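Local atomic coordinates of BB_2cx5_001 (Thermus thermophilus, PDB entry 3RI0), a protein that is a computationally designed scaffold, built on an aminoacyl-tRNA editing domain fold, that was made to present a grafted linear epitope for HIV immunogen design. Residues P4-V9 with V23-A28; V40-G45 with E124-G129; L61-G66 with A145-Q150; L51-S56 with N68-G73. The protein carries 6 engineered substitutions. All coordinates share one frame; numbering follows the deposited sequence.

Contact 1 of 4, residues P4-V9 with V23-A28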
loop_
_atom_site.group_PDB
_atom_site.type_symbol
_atom_site.label_atom_id
_atom_site.label_comp_id
_atom_site.label_asym_id
_atom_site.label_seq_id
_atom_site.Cartn_x
_atom_site.Cartn_y
_atom_site.Cartn_z
ATOM N N PRO A 4 14.462 -9.186 -5.853
ATOM C CA PRO A 4 13.740 -9.048 -7.120
ATOM C C PRO A 4 12.529 -8.150 -6.925
ATOM O O PRO A 4 12.221 -7.315 -7.770
ATOM C CB PRO A 4 13.333 -10.480 -7.450
ATOM C CG PRO A 4 14.413 -11.296 -6.809
ATOM C CD PRO A 4 14.598 -10.607 -5.481
ATOM N N SER A 5 11.851 -8.325 -5.796
ATOM C CA SER A 5 10.670 -7.525 -5.492
ATOM C C SER A 5 11.026 -6.046 -5.431
ATOM O O SER A 5 10.399 -5.222 -6.092
ATOM C CB SER A 5 10.054 -7.965 -4.160
ATOM O OG SER A 5 9.713 -9.351 -4.182
ATOM N N ALA A 6 12.038 -5.706 -4.641
ATOM C CA ALA A 6 12.455 -4.312 -4.517
ATOM C C ALA A 6 12.745 -3.753 -5.898
ATOM O O ALA A 6 12.262 -2.681 -6.257
ATOM C CB ALA A 6 13.688 -4.202 -3.637
ATOM N N ARG A 7 13.535 -4.490 -6.669
ATOM C CA ARG A 7 13.894 -4.081 -8.019
ATOM C C ARG A 7 12.665 -3.845 -8.884
ATOM O O ARG A 7 12.624 -2.902 -9.672
ATOM C CB ARG A 7 14.753 -5.143 -8.707
ATOM C CG ARG A 7 16.185 -5.260 -8.212
ATOM C CD ARG A 7 17.052 -5.887 -9.300
ATOM N NE ARG A 7 17.987 -6.884 -8.788
ATOM C CZ ARG A 7 17.707 -8.175 -8.644
ATOM N NH1 ARG A 7 16.504 -8.640 -8.971
ATOM N NH2 ARG A 7 18.635 -9.006 -8.182
ATOM N N ARG A 8 11.668 -4.711 -8.738
ATOM C CA ARG A 8 10.447 -4.591 -9.515
ATOM C C ARG A 8 9.695 -3.317 -9.172
ATOM O O ARG A 8 9.217 -2.610 -10.055
ATOM C CB ARG A 8 9.539 -5.807 -9.292
ATOM C CG ARG A 8 8.252 -5.716 -10.092
ATOM C CD ARG A 8 7.729 -7.084 -10.454
ATOM N NE ARG A 8 7.101 -7.077 -11.772
ATOM C CZ ARG A 8 5.808 -6.867 -11.988
ATOM N NH1 ARG A 8 4.982 -6.649 -10.970
ATOM N NH2 ARG A 8 5.341 -6.872 -13.232
ATOM N N VAL A 9 9.588 -3.020 -7.882
ATOM C CA VAL A 9 8.893 -1.810 -7.458
ATOM C C VAL A 9 9.682 -0.576 -7.908
ATOM O O VAL A 9 9.092 0.442 -8.273
ATOM C CB VAL A 9 8.702 -1.762 -5.917
ATOM C CG1 VAL A 9 8.116 -0.415 -5.512
ATOM C CG2 VAL A 9 7.763 -2.896 -5.463
ATOM N N VAL A 23 13.535 2.695 -3.514
ATOM C CA VAL A 23 13.137 1.543 -2.725
ATOM C C VAL A 23 14.326 1.187 -1.846
ATOM O O VAL A 23 15.460 1.085 -2.321
ATOM C CB VAL A 23 12.774 0.335 -3.600
ATOM C CG1 VAL A 23 12.505 -0.876 -2.710
ATOM C CG2 VAL A 23 11.545 0.646 -4.418
ATOM N N VAL A 24 14.047 1.004 -0.560
ATOM C CA VAL A 24 15.054 0.699 0.444
ATOM C C VAL A 24 14.867 -0.698 1.033
ATOM O O VAL A 24 13.739 -1.150 1.247
ATOM C CB VAL A 24 14.994 1.781 1.554
ATOM C CG1 VAL A 24 15.527 1.250 2.852
ATOM C CG2 VAL A 24 15.769 3.011 1.103
ATOM N N GLU A 25 15.974 -1.384 1.297
ATOM C CA GLU A 25 15.905 -2.742 1.821
ATOM C C GLU A 25 16.365 -2.827 3.268
ATOM O O GLU A 25 17.483 -2.448 3.604
ATOM C CB GLU A 25 16.749 -3.672 0.952
ATOM C CG GLU A 25 16.353 -5.129 1.041
ATOM C CD GLU A 25 16.186 -5.760 -0.328
ATOM O OE1 GLU A 25 17.204 -5.911 -1.034
ATOM O OE2 GLU A 25 15.038 -6.094 -0.702
ATOM N N LEU A 26 15.487 -3.332 4.120
ATOM C CA LEU A 26 15.766 -3.472 5.536
ATOM C C LEU A 26 16.286 -4.868 5.883
ATOM O O LEU A 26 16.118 -5.826 5.123
ATOM C CB LEU A 26 14.503 -3.170 6.339
ATOM C CG LEU A 26 13.773 -1.872 5.974
ATOM C CD1 LEU A 26 12.647 -1.646 6.965
ATOM C CD2 LEU A 26 14.735 -0.690 5.975
ATOM N N PRO A 27 16.924 -5.000 7.055
ATOM C CA PRO A 27 17.488 -6.269 7.523
ATOM C C PRO A 27 16.510 -7.433 7.526
ATOM O O PRO A 27 15.353 -7.266 7.883
ATOM C CB PRO A 27 17.948 -5.945 8.946
ATOM C CG PRO A 27 18.186 -4.477 8.918
ATOM C CD PRO A 27 17.039 -3.971 8.099
ATOM N N ALA A 28 16.972 -8.603 7.106
ATOM C CA ALA A 28 16.123 -9.777 7.165
ATOM C C ALA A 28 16.006 -9.862 8.682
ATOM O O ALA A 28 17.022 -9.929 9.372
ATOM C CB ALA A 28 16.859 -10.991 6.606
#
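Ala6 and Val9, one turn apart on helix 4-15, lie against Val23 in a helix-on-strand packing: the short axes of 4-9 and 23-25 run nearly antiparallel, at 165°, and approach to 8.5 Å. No hydrogen bond crosses, and apart from Glu25 OE2 the closest side-chain atoms are methyls. Val23 serves both helix residues by dividing its branches. Its CG1 touches Ala6 CB at 3.6 Å, while its CG2 meets Val9 CG1 at 3.8 Å, the two valine side chains crossing at about a right angle. The division follows from the rotamer of Val23: with CG1 anti to the backbone N (chi1 174°), CG2 lies beside that N, and the two methyls are spread between consecutive contact positions of the helix. Two residues further along the strand, on the same side, Glu25 adds the one polar group. Its chain bends at chi2, 131°, and this brings OE2 to 3.7 Å from Ala6 CB, a plain van der Waals approach.

In the second shell, strand 23-25 is held to the sheet by antiparallel pairing with strand 134-138, where the backbone of Val24 bonds to that of Leu135. Phe136 of that strand and Phe97 of a loop also pack on Val9. At the start of the helix Ser3 joins the two segments: its OG is hydrogen-bonded to Ala6 N, and its backbone N donates to Glu25 OE1. The carboxylate thus sits at a helix N-terminus, where its negative charge is probably favoured. At the opposite end of the contact, Val23 N is hydrogen-bonded to Gln10 OE1.

Contact 2 of 4, residues V40-G45 with E124-G129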
loop_
_atom_site.group_PDB
_atom_site.type_symbol
_atom_site.label_atom_id
_atom_site.label_comp_id
_atom_site.label_asym_id
_atom_site.label_seq_id
_atom_site.Cartn_x
_atom_site.Cartn_y
_atom_site.Cartn_z
ATOM N N VAL A 40 13.576 2.880 9.987
ATOM C CA VAL A 40 13.720 4.116 9.221
ATOM C C VAL A 40 13.365 5.356 10.042
ATOM O O VAL A 40 13.307 6.468 9.521
ATOM C CB VAL A 40 12.845 4.073 7.935
ATOM C CG1 VAL A 40 13.243 2.877 7.078
ATOM C CG2 VAL A 40 11.375 3.976 8.289
ATOM N N GLY A 41 13.119 5.151 11.331
ATOM C CA GLY A 41 12.806 6.259 12.216
ATOM C C GLY A 41 11.445 6.902 12.056
ATOM O O GLY A 41 11.293 8.077 12.374
ATOM N N ALA A 42 10.453 6.158 11.574
ATOM C CA ALA A 42 9.111 6.717 11.401
ATOM C C ALA A 42 8.158 6.149 12.445
ATOM O O ALA A 42 8.505 5.210 13.164
ATOM C CB ALA A 42 8.589 6.393 10.001
ATOM N N GLU A 43 6.967 6.736 12.549
ATOM C CA GLU A 43 5.948 6.233 13.471
ATOM C C GLU A 43 5.212 5.161 12.691
ATOM O O GLU A 43 5.189 5.195 11.457
ATOM C CB GLU A 43 4.932 7.305 13.832
ATOM C CG GLU A 43 5.403 8.367 14.784
ATOM C CD GLU A 43 4.354 9.450 14.959
ATOM O OE1 GLU A 43 4.739 10.603 15.252
ATOM O OE2 GLU A 43 3.145 9.145 14.803
ATOM N N VAL A 44 4.591 4.223 13.395
ATOM C CA VAL A 44 3.866 3.169 12.715
ATOM C C VAL A 44 2.709 3.722 11.877
ATOM O O VAL A 44 2.324 3.136 10.874
ATOM C CB VAL A 44 3.320 2.134 13.707
ATOM C CG1 VAL A 44 2.089 2.677 14.411
ATOM C CG2 VAL A 44 3.002 0.846 12.959
ATOM N N GLY A 45 2.164 4.862 12.281
ATOM C CA GLY A 45 1.071 5.444 11.521
ATOM C C GLY A 45 1.493 5.924 10.142
ATOM O O GLY A 45 0.647 6.184 9.278
ATOM N N GLU A 124 5.552 12.886 5.245
ATOM C CA GLU A 124 5.939 11.798 4.356
ATOM C C GLU A 124 5.538 10.466 4.970
ATOM O O GLU A 124 5.411 10.357 6.187
ATOM C CB GLU A 124 7.445 11.804 4.082
ATOM C CG GLU A 124 8.222 10.876 4.984
ATOM C CD GLU A 124 9.049 11.609 5.993
ATOM O OE1 GLU A 124 10.055 12.236 5.586
ATOM O OE2 GLU A 124 8.696 11.570 7.189
ATOM N N VAL A 125 5.340 9.460 4.121
ATOM C CA VAL A 125 4.943 8.127 4.567
ATOM C C VAL A 125 5.819 7.076 3.883
ATOM O O VAL A 125 6.500 7.371 2.893
ATOM C CB VAL A 125 3.448 7.845 4.231
ATOM C CG1 VAL A 125 2.535 8.698 5.102
ATOM C CG2 VAL A 125 3.178 8.148 2.775
ATOM N N TRP A 126 5.805 5.857 4.419
ATOM C CA TRP A 126 6.587 4.754 3.866
ATOM C C TRP A 126 5.685 3.606 3.413
ATOM O O TRP A 126 4.933 3.033 4.216
ATOM C CB TRP A 126 7.589 4.244 4.900
ATOM C CG TRP A 126 8.606 5.268 5.311
ATOM C CD1 TRP A 126 8.449 6.270 6.232
ATOM C CD2 TRP A 126 9.927 5.414 4.787
ATOM N NE1 TRP A 126 9.591 7.027 6.310
ATOM C CE2 TRP A 126 10.517 6.525 5.433
ATOM C CE3 TRP A 126 10.672 4.717 3.826
ATOM C CZ2 TRP A 126 11.823 6.950 5.154
ATOM C CZ3 TRP A 126 11.967 5.136 3.547
ATOM C CH2 TRP A 126 12.530 6.248 4.210
ATOM N N ALA A 127 5.777 3.266 2.130
ATOM C CA ALA A 127 4.980 2.194 1.545
ATOM C C ALA A 127 5.834 0.960 1.326
ATOM O O ALA A 127 7.059 1.046 1.260
ATOM C CB ALA A 127 4.386 2.650 0.212
ATOM N N ALA A 128 5.179 -0.186 1.189
ATOM C CA ALA A 128 5.873 -1.455 0.992
ATOM C C ALA A 128 6.582 -1.554 -0.371
ATOM O O ALA A 128 6.081 -1.073 -1.384
ATOM C CB ALA A 128 4.891 -2.603 1.160
ATOM N N GLY A 129 7.751 -2.186 -0.380
ATOM C CA GLY A 129 8.515 -2.315 -1.606
ATOM C C GLY A 129 8.532 -3.693 -2.256
ATOM O O GLY A 129 9.507 -4.040 -2.927
#
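The indole of Trp126 receives Val40 squarely on one face: CG2 stands 3.9 Å from the centroid of the five-membered ring and only 9° off its normal, a CH-pi contact by both measures. The closest ring atom to that methyl is CE2, at the ring fusion. Ala42 reaches the pyrrole side more obliquely, its CB 3.8 Å from Trp126 CD1 and 3.9 Å from Trp126 NE1. Beyond these two segments, Ile47, Leu135 and Arg137 also touch the tryptophan side chain, so strands either side of 125-128 contribute to its surroundings.

The torsions explain which valine branch is used. In Val40, CG1 is turned beside the backbone N (chi1 -58°), which puts CG2 in the crowded position between N and the carbonyl carbon. Side chains of Val40 and Trp126 then slide past each other in opposite directions, so that the methyl lands over the ring. No hydrogen bond crosses directly; outside the segments, Gln46 adds a polar tie: its NE2 bonds to Glu124 O and its backbone pairs with that of Trp126.

Between the two touching residues lies Gly41, with positive phi, the C-prime residue of the motif that stops helix 33-39. Ala42 N reaches back to Ala37 O and Gly41 N to Gln38 O: a Schellman motif, here with Val40 over the face of a sheet tryptophan and Ala42 meeting it obliquely.

Contact 3 of 4, residues L61-G66 with A145-Q150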
loop_
_atom_site.group_PDB
_atom_site.type_symbol
_atom_site.label_atom_id
_atom_site.label_comp_id
_atom_site.label_asym_id
_atom_site.label_seq_id
_atom_site.Cartn_x
_atom_site.Cartn_y
_atom_site.Cartn_z
ATOM N N LEU A 61 -8.426 -1.182 -4.187
ATOM C CA LEU A 61 -7.230 -1.020 -3.377
ATOM C C LEU A 61 -7.450 -0.023 -2.238
ATOM O O LEU A 61 -7.978 1.072 -2.448
ATOM C CB LEU A 61 -6.076 -0.534 -4.261
ATOM C CG LEU A 61 -4.620 -0.895 -3.941
ATOM C CD1 LEU A 61 -3.789 0.357 -4.065
ATOM C CD2 LEU A 61 -4.464 -1.505 -2.558
ATOM N N PHE A 62 -7.037 -0.400 -1.032
ATOM C CA PHE A 62 -7.177 0.485 0.117
ATOM C C PHE A 62 -5.839 0.705 0.810
ATOM O O PHE A 62 -5.196 -0.231 1.263
ATOM C CB PHE A 62 -8.199 -0.075 1.103
ATOM C CG PHE A 62 -9.591 -0.157 0.540
ATOM C CD1 PHE A 62 -10.011 -1.296 -0.140
ATOM C CD2 PHE A 62 -10.479 0.907 0.682
ATOM C CE1 PHE A 62 -11.306 -1.381 -0.679
ATOM C CE2 PHE A 62 -11.779 0.840 0.146
ATOM C CZ PHE A 62 -12.189 -0.311 -0.531
ATOM N N LEU A 63 -5.428 1.965 0.880
ATOM C CA LEU A 63 -4.163 2.339 1.502
ATOM C C LEU A 63 -4.494 2.819 2.921
ATOM O O LEU A 63 -5.099 3.882 3.105
ATOM C CB LEU A 63 -3.513 3.442 0.673
ATOM C CG LEU A 63 -3.504 3.061 -0.810
ATOM C CD1 LEU A 63 -3.056 4.236 -1.651
ATOM C CD2 LEU A 63 -2.590 1.863 -1.024
ATOM N N VAL A 64 -4.094 2.027 3.912
ATOM C CA VAL A 64 -4.404 2.321 5.306
ATOM C C VAL A 64 -3.199 2.649 6.162
ATOM O O VAL A 64 -2.129 2.059 6.010
ATOM C CB VAL A 64 -5.129 1.109 5.957
ATOM C CG1 VAL A 64 -5.382 1.372 7.436
ATOM C CG2 VAL A 64 -6.432 0.839 5.225
ATOM N N SER A 65 -3.376 3.596 7.073
ATOM C CA SER A 65 -2.307 3.968 7.980
ATOM C C SER A 65 -1.911 2.716 8.759
ATOM O O SER A 65 -2.747 1.863 9.045
ATOM C CB SER A 65 -2.782 5.049 8.948
ATOM O OG SER A 65 -1.802 5.299 9.942
ATOM N N GLY A 66 -0.636 2.599 9.097
ATOM C CA GLY A 66 -0.199 1.446 9.858
ATOM C C GLY A 66 -0.809 1.400 11.255
ATOM O O GLY A 66 -0.838 0.353 11.884
ATOM N N ALA A 145 -0.699 11.084 -6.303
ATOM C CA ALA A 145 -0.438 11.277 -7.726
ATOM C C ALA A 145 -0.092 9.949 -8.387
ATOM O O ALA A 145 -0.407 9.724 -9.548
ATOM C CB ALA A 145 0.704 12.272 -7.929
ATOM N N LEU A 146 0.561 9.075 -7.630
ATOM C CA LEU A 146 0.974 7.760 -8.109
ATOM C C LEU A 146 -0.190 6.804 -8.255
ATOM O O LEU A 146 -0.337 6.114 -9.263
ATOM C CB LEU A 146 1.960 7.128 -7.126
ATOM C CG LEU A 146 3.456 7.335 -7.280
ATOM C CD1 LEU A 146 4.155 6.784 -6.044
ATOM C CD2 LEU A 146 3.938 6.628 -8.543
ATOM N N THR A 147 -1.007 6.756 -7.215
ATOM C CA THR A 147 -2.141 5.851 -7.163
ATOM C C THR A 147 -3.435 6.417 -7.740
ATOM O O THR A 147 -4.328 5.662 -8.124
ATOM C CB THR A 147 -2.402 5.444 -5.709
ATOM O OG1 THR A 147 -2.762 6.608 -4.955
ATOM C CG2 THR A 147 -1.149 4.830 -5.096
ATOM N N GLY A 148 -3.538 7.741 -7.803
ATOM C CA GLY A 148 -4.759 8.356 -8.298
ATOM C C GLY A 148 -5.863 7.999 -7.316
ATOM O O GLY A 148 -7.042 7.903 -7.667
ATOM N N ALA A 149 -5.464 7.794 -6.064
ATOM C CA ALA A 149 -6.402 7.420 -5.023
ATOM C C ALA A 149 -7.316 8.562 -4.593
ATOM O O ALA A 149 -6.966 9.743 -4.678
ATOM C CB ALA A 149 -5.648 6.888 -3.814
ATOM N N GLN A 150 -8.491 8.189 -4.120
ATOM C CA GLN A 150 -9.455 9.147 -3.636
ATOM C C GLN A 150 -9.267 9.166 -2.121
ATOM O O GLN A 150 -9.195 8.119 -1.490
ATOM C CB GLN A 150 -10.859 8.677 -3.994
ATOM C CG GLN A 150 -11.988 9.336 -3.230
ATOM C CD GLN A 150 -13.335 8.843 -3.714
ATOM O OE1 GLN A 150 -13.713 9.083 -4.865
ATOM N NE2 GLN A 150 -14.062 8.137 -2.852
#
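Leu63 of strand 59-65 and Ala149, just past the end of helix 140-147, have the nearest CA atoms across the two segments, 8.6 Å apart, and no hydrogen bond joins the segments. Side chains bridge that gap. Leu63 and Thr147 reach toward each other tip to tip: Leu63 CD1 comes to 4.0 Å from Thr147 CG2, and the same methyl is 4.1 Å from Thr147 OG1. Ala149 CB adds a looser contact, 4.3 Å from Leu63 CD1, so one leucine methyl meets the residues on either end of the turn, Thr147 and Ala149.

Thr147 uses its two branches differently. With chi1 at 63°, OG1 lies between the backbone N and the carbonyl carbon, and CG2 lies anti to that carbon. The hydroxyl is hydrogen-bonded to Leu143 O one helical turn back, and Thr147 OG1 also accepts from Ala149 N at 3.2 Å with an N-H...O angle of 138°, closing an ST turn. Held by these two bonds, the threonine has its rotation fixed where the helix ends, and Gly148, with phi of 65°, turns the chain onward.

Val48, Ser50 and Pro104 also touch Leu63, and its backbone bonds to Tyr114 and Asp116 of the parallel strand 113-116. Ala149 packs on Ala113 of that strand. The contact places the end of helix 140-147 against Leu63 of the sheet, just before the chain enters strand 150-152, which runs parallel to 113-116 on its other side.

Contact 4 of 4, residues L51-S56 with N68-G73. Engineered in segment 51-56: Ala52 (natural residue Val), Tyr53 (natural residue Phe), Gly54 (natural residue Val), Ser56 (natural residue Glu).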
loop_
_atom_site.group_PDB
_atom_site.type_symbol
_atom_site.label_atom_id
_atom_site.label_comp_id
_atom_site.label_asym_id
_atom_site.label_seq_id
_atom_site.Cartn_x
_atom_site.Cartn_y
_atom_site.Cartn_z
ATOM N N LEU A 51 -4.001 -2.767 1.046
ATOM C CA LEU A 51 -4.978 -3.846 1.165
ATOM C C LEU A 51 -5.906 -4.005 -0.047
ATOM O O LEU A 51 -6.618 -3.077 -0.429
ATOM C CB LEU A 51 -5.811 -3.632 2.438
ATOM C CG LEU A 51 -5.021 -3.382 3.728
ATOM C CD1 LEU A 51 -5.954 -3.089 4.884
ATOM C CD2 LEU A 51 -4.165 -4.597 4.039
ATOM N N ALA A 52 -5.912 -5.197 -0.636
ATOM C CA ALA A 52 -6.755 -5.470 -1.794
ATOM C C ALA A 52 -7.966 -6.351 -1.450
ATOM O O ALA A 52 -7.822 -7.376 -0.780
ATOM C CB ALA A 52 -5.931 -6.125 -2.875
ATOM N N TYR A 53 -9.149 -5.947 -1.911
ATOM C CA TYR A 53 -10.385 -6.689 -1.661
ATOM C C TYR A 53 -11.164 -6.920 -2.944
ATOM O O TYR A 53 -10.991 -6.206 -3.925
ATOM C CB TYR A 53 -11.263 -5.936 -0.668
ATOM C CG TYR A 53 -10.764 -6.020 0.753
ATOM C CD1 TYR A 53 -11.204 -7.029 1.609
ATOM C CD2 TYR A 53 -9.815 -5.117 1.228
ATOM C CE1 TYR A 53 -10.704 -7.141 2.910
ATOM C CE2 TYR A 53 -9.307 -5.221 2.520
ATOM C CZ TYR A 53 -9.759 -6.235 3.354
ATOM O OH TYR A 53 -9.271 -6.338 4.635
ATOM N N GLY A 54 -12.025 -7.928 -2.936
ATOM C CA GLY A 54 -12.806 -8.223 -4.121
ATOM C C GLY A 54 -14.289 -7.960 -3.968
ATOM O O GLY A 54 -14.833 -8.005 -2.864
ATOM N N GLY A 55 -14.946 -7.685 -5.090
ATOM C CA GLY A 55 -16.376 -7.428 -5.087
ATOM C C GLY A 55 -16.968 -7.968 -6.372
ATOM O O GLY A 55 -16.226 -8.292 -7.303
ATOM N N SER A 56 -18.290 -8.071 -6.443
ATOM C CA SER A 56 -18.905 -8.584 -7.660
ATOM C C SER A 56 -18.572 -7.660 -8.828
ATOM O O SER A 56 -18.478 -8.101 -9.975
ATOM C CB SER A 56 -20.429 -8.730 -7.496
ATOM O OG SER A 56 -21.057 -7.482 -7.312
ATOM N N ASN A 68 -3.998 2.020 11.922
ATOM C CA ASN A 68 -5.446 1.840 11.830
ATOM C C ASN A 68 -5.789 0.516 11.180
ATOM O O ASN A 68 -4.987 -0.066 10.463
ATOM C CB ASN A 68 -6.111 2.935 10.986
ATOM C CG ASN A 68 -5.846 4.339 11.508
ATOM O OD1 ASN A 68 -5.798 4.576 12.718
ATOM N ND2 ASN A 68 -5.701 5.288 10.588
ATOM N N ARG A 69 -6.993 0.029 11.437
ATOM C CA ARG A 69 -7.430 -1.189 10.787
ATOM C C ARG A 69 -8.654 -0.780 9.962
ATOM O O ARG A 69 -9.479 0.029 10.394
ATOM C CB ARG A 69 -7.710 -2.312 11.806
ATOM C CG ARG A 69 -8.660 -1.998 12.946
ATOM C CD ARG A 69 -8.175 -2.571 14.306
ATOM N NE ARG A 69 -7.091 -3.559 14.224
ATOM C CZ ARG A 69 -6.586 -4.205 15.277
ATOM N NH1 ARG A 69 -7.063 -3.976 16.494
ATOM N NH2 ARG A 69 -5.590 -5.067 15.118
ATOM N N LEU A 70 -8.721 -1.303 8.742
ATOM C CA LEU A 70 -9.788 -0.981 7.809
ATOM C C LEU A 70 -11.209 -1.311 8.255
ATOM O O LEU A 70 -11.514 -2.449 8.603
ATOM C CB LEU A 70 -9.533 -1.674 6.474
ATOM C CG LEU A 70 -10.585 -1.377 5.404
ATOM C CD1 LEU A 70 -10.537 0.108 5.024
ATOM C CD2 LEU A 70 -10.328 -2.244 4.190
ATOM N N ASP A 71 -12.078 -0.307 8.231
ATOM C CA ASP A 71 -13.470 -0.521 8.591
ATOM C C ASP A 71 -14.141 -0.980 7.303
ATOM O O ASP A 71 -14.431 -0.169 6.424
ATOM C CB ASP A 71 -14.118 0.776 9.070
ATOM C CG ASP A 71 -15.551 0.570 9.537
ATOM O OD1 ASP A 71 -16.276 -0.195 8.870
ATOM O OD2 ASP A 71 -15.948 1.177 10.563
ATOM N N LEU A 72 -14.360 -2.283 7.179
ATOM C CA LEU A 72 -14.985 -2.832 5.981
ATOM C C LEU A 72 -16.385 -2.279 5.736
ATOM O O LEU A 72 -16.894 -2.337 4.615
ATOM C CB LEU A 72 -15.028 -4.357 6.060
ATOM C CG LEU A 72 -13.667 -5.022 5.872
ATOM C CD1 LEU A 72 -13.799 -6.511 6.104
ATOM C CD2 LEU A 72 -13.144 -4.732 4.473
ATOM N N GLY A 73 -17.001 -1.743 6.785
ATOM C CA GLY A 73 -18.327 -1.174 6.637
ATOM C C GLY A 73 -18.276 0.070 5.772
ATOM O O GLY A 73 -19.041 0.198 4.817
#
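Tyr53, an engineered residue that is phenylalanine in the natural sequence, carries Leu72 CD2 over one face of its ring. The methyl is 4.0 Å from the ring centroid and 21° off the normal, a CH-pi contact displaced toward the rim; its nearest ring atom is Tyr53 CE1, at 3.8 Å. The two side chains cross at about a right angle, so the leucine lays one methyl on the ring and does not run along it. Leu70 CD2 approaches obliquely past Tyr53 CE2 at 3.6 Å, above the same side of the ring plane as Leu72 CD2. That Leu70 methyl is carried there by a chain in which CG is anti to the backbone N, chi1 -179°. Two residues earlier on the strand, Leu51 CD1 rests at 4.2 Å from Leu70 CB, the two leucines sliding past each other in opposite directions.

In the fold this is the flank of a beta-hairpin, strands 47-54 and 59-65, meeting the chain that leads from the second strand into helix 72-79. Phe62 of that second strand touches Tyr53, and Val64 touches Leu51. Asp71 occupies the N-cap position: its OD1 accepts from Gly73 N at 2.7 Å, a weak bond since the N-H...O angle is 128°, and is also hydrogen-bonded to Lys74 N. The cap lies at the first turn of the helix, whose Leu72 reaches the tyrosine. Leu154 also packs on Leu70, and the backbone of Asp71 bonds to that of Leu154.

All four contacts reach the same mixed sheet at different depths. Contact 1 is buried, contact 3 partly buried, and contacts 2 and 4 lie at the surface. Contacts 1 and 3 rely on methyls from helix 4-15 and the end of helix 140-147; the surface pair each set a methyl over an aromatic face. Helix ends differ: a Schellman motif in contact 2, an ST turn in contact 3, an N-cap in contact 4. Contacts 3 and 4 share the hairpin, through Phe62 N to Leu51 O at 2.8 Å. Contacts 2 and 3 are joined by a probable hydrogen bond, Ser65 OG to Gly45 O at 2.7 Å; contacts 1 and 4 lie about 26 Å apart between centres.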